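Local structure of nucleoporin NUP82 (Saccharomyces cerevisiae, 3PBP) at residues 44-48 against 92-96. The protein serves as a structural constituent of the nuclear pore complex and, through the N-terminal domain described here, interacts with NUP116. The protein carries 1 engineered substitution. Numbering follows the deposited sequence.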
loop_
_atom_site.group_PDB
_atom_site.type_symbol
_atom_site.label_atom_id
_atom_site.label_comp_id
_atom_site.label_asym_id
_atom_site.label_seq_id
_atom_site.Cartn_x
_atom_site.Cartn_y
_atom_site.Cartn_z
ATOM N N ARG A 44 -21.486 -3.194 -22.508
ATOM C CA ARG A 44 -21.861 -2.284 -23.576
ATOM C C ARG A 44 -20.742 -1.248 -23.665
ATOM O O ARG A 44 -20.294 -0.722 -22.647
ATOM C CB ARG A 44 -23.168 -1.582 -23.262
ATOM C CG ARG A 44 -24.370 -2.443 -23.418
ATOM C CD ARG A 44 -25.628 -1.612 -23.240
ATOM N NE ARG A 44 -26.827 -2.440 -23.314
ATOM C CZ ARG A 44 -28.061 -2.013 -23.062
ATOM N NH1 ARG A 44 -28.274 -0.750 -22.716
ATOM N NH2 ARG A 44 -29.083 -2.856 -23.143
ATOM N N TRP A 45 -20.271 -0.970 -24.874
ATOM C CA TRP A 45 -19.210 0.008 -25.048
ATOM C C TRP A 45 -19.562 0.912 -26.210
ATOM O O TRP A 45 -20.034 0.451 -27.238
ATOM C CB TRP A 45 -17.867 -0.697 -25.273
ATOM C CG TRP A 45 -17.756 -1.517 -26.535
ATOM C CD1 TRP A 45 -17.217 -1.121 -27.725
ATOM C CD2 TRP A 45 -18.129 -2.887 -26.706
ATOM N NE1 TRP A 45 -17.221 -2.158 -28.620
ATOM C CE2 TRP A 45 -17.776 -3.256 -28.023
ATOM C CE3 TRP A 45 -18.723 -3.844 -25.871
ATOM C CZ2 TRP A 45 -18.003 -4.541 -28.528
ATOM C CZ3 TRP A 45 -18.949 -5.129 -26.379
ATOM C CH2 TRP A 45 -18.587 -5.463 -27.691
ATOM N N TYR A 46 -19.336 2.205 -26.046
ATOM C CA TYR A 46 -19.671 3.137 -27.104
ATOM C C TYR A 46 -18.678 4.276 -27.131
ATOM O O TYR A 46 -18.417 4.901 -26.101
ATOM C CB TYR A 46 -21.083 3.660 -26.856
ATOM C CG TYR A 46 -21.539 4.829 -27.689
ATOM C CD1 TYR A 46 -21.889 4.675 -29.031
ATOM C CD2 TYR A 46 -21.690 6.079 -27.110
ATOM C CE1 TYR A 46 -22.394 5.749 -29.774
ATOM C CE2 TYR A 46 -22.188 7.154 -27.834
ATOM C CZ TYR A 46 -22.540 6.988 -29.162
ATOM O OH TYR A 46 -23.035 8.074 -29.853
ATOM N N ASN A 47 -18.101 4.528 -28.303
ATOM C CA ASN A 47 -17.165 5.627 -28.441
ATOM C C ASN A 47 -17.935 6.838 -28.956
ATOM O O ASN A 47 -18.356 6.891 -30.108
ATOM C CB ASN A 47 -16.030 5.287 -29.402
ATOM C CG ASN A 47 -15.019 6.402 -29.501
ATOM O OD1 ASN A 47 -15.362 7.532 -29.827
ATOM N ND2 ASN A 47 -13.769 6.094 -29.205
ATOM N N VAL A 48 -18.119 7.800 -28.065
ATOM C CA VAL A 48 -18.828 9.031 -28.343
ATOM C C VAL A 48 -18.449 9.768 -29.642
ATOM O O VAL A 48 -19.305 10.423 -30.244
ATOM C CB VAL A 48 -18.673 9.970 -27.121
ATOM C CG1 VAL A 48 -18.964 11.400 -27.491
ATOM C CG2 VAL A 48 -19.610 9.504 -26.015
ATOM N N GLU A 92 -11.438 -8.184 -21.777
ATOM C CA GLU A 92 -11.021 -7.155 -22.707
ATOM C C GLU A 92 -12.237 -6.519 -23.362
ATOM O O GLU A 92 -13.033 -7.216 -23.983
ATOM C CB GLU A 92 -10.124 -7.790 -23.769
ATOM C CG GLU A 92 -9.479 -6.823 -24.733
ATOM C CD GLU A 92 -8.486 -7.507 -25.659
ATOM O OE1 GLU A 92 -8.917 -8.261 -26.558
ATOM O OE2 GLU A 92 -7.265 -7.297 -25.481
ATOM N N VAL A 93 -12.405 -5.208 -23.207
ATOM C CA VAL A 93 -13.528 -4.517 -23.850
ATOM C C VAL A 93 -13.226 -4.595 -25.351
ATOM O O VAL A 93 -12.178 -4.133 -25.804
ATOM C CB VAL A 93 -13.613 -3.050 -23.416
ATOM C CG1 VAL A 93 -14.691 -2.352 -24.193
ATOM C CG2 VAL A 93 -13.905 -2.972 -21.941
ATOM N N PRO A 94 -14.138 -5.183 -26.140
ATOM C CA PRO A 94 -13.977 -5.347 -27.590
ATOM C C PRO A 94 -13.972 -4.087 -28.446
ATOM O O PRO A 94 -14.650 -4.034 -29.469
ATOM C CB PRO A 94 -15.131 -6.277 -27.963
ATOM C CG PRO A 94 -15.538 -6.903 -26.650
ATOM C CD PRO A 94 -15.412 -5.759 -25.706
ATOM N N TRP A 95 -13.212 -3.077 -28.047
ATOM C CA TRP A 95 -13.157 -1.851 -28.835
ATOM C C TRP A 95 -12.679 -2.227 -30.227
ATOM O O TRP A 95 -11.669 -2.922 -30.369
ATOM C CB TRP A 95 -12.159 -0.847 -28.247
ATOM C CG TRP A 95 -12.485 -0.352 -26.884
ATOM C CD1 TRP A 95 -11.805 -0.621 -25.726
ATOM C CD2 TRP A 95 -13.556 0.526 -26.528
ATOM N NE1 TRP A 95 -12.387 0.041 -24.672
ATOM C CE2 TRP A 95 -13.466 0.749 -25.134
ATOM C CE3 TRP A 95 -14.585 1.138 -27.247
ATOM C CZ2 TRP A 95 -14.360 1.569 -24.452
ATOM C CZ3 TRP A 95 -15.471 1.951 -26.573
ATOM C CH2 TRP A 95 -15.357 2.158 -25.184
ATOM N N GLY A 96 -13.390 -1.777 -31.254
ATOM C CA GLY A 96 -12.949 -2.089 -32.602
ATOM C C GLY A 96 -13.727 -3.207 -33.253
ATOM O O GLY A 96 -13.814 -3.269 -34.479
#
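W45 meets W95 in an offset edge-to-face pair: the edge of the W45 five-membered ring points at the face of the W95 six-membered ring, with centroids 5.0 Å apart. The planes stand at 75°. The nearest carbons are W45 CD1 and W95 CE3, 3.5 Å apart.

Two CH-pi contacts accompany the pair. P94 CD lies over the W45 six-membered ring, 3.7 Å from its centroid and 11° off the normal. W45 CB sits above the W95 six-membered ring, 4.0 Å from that centroid. With CG of W45 between its backbone N and carbonyl carbon, chi1 (65°) sends the indole toward the loop, and chi2 turns its face to P94.

Apolar packing adds V93 CG1, 3.7 Å from W45 CB. Replacing W45 by an alanine would probably cost P94 its CH-pi partner and W95 its edge-to-face mate.

P94 is the centre of an inverse gamma turn, with a hydrogen bond from W95 N to V93 O (2.7 Å). Beyond the segments, W95 NE1 donates a hydrogen bond to G77 O and R34 forms a cation-pi contact with W95. Strand 42-47 lies in one four-stranded antiparallel sheet, and the loop follows strand 87-92 of the next, an arrangement typical of packing between neighbouring blades of a beta-propeller, the fold of this N-terminal domain.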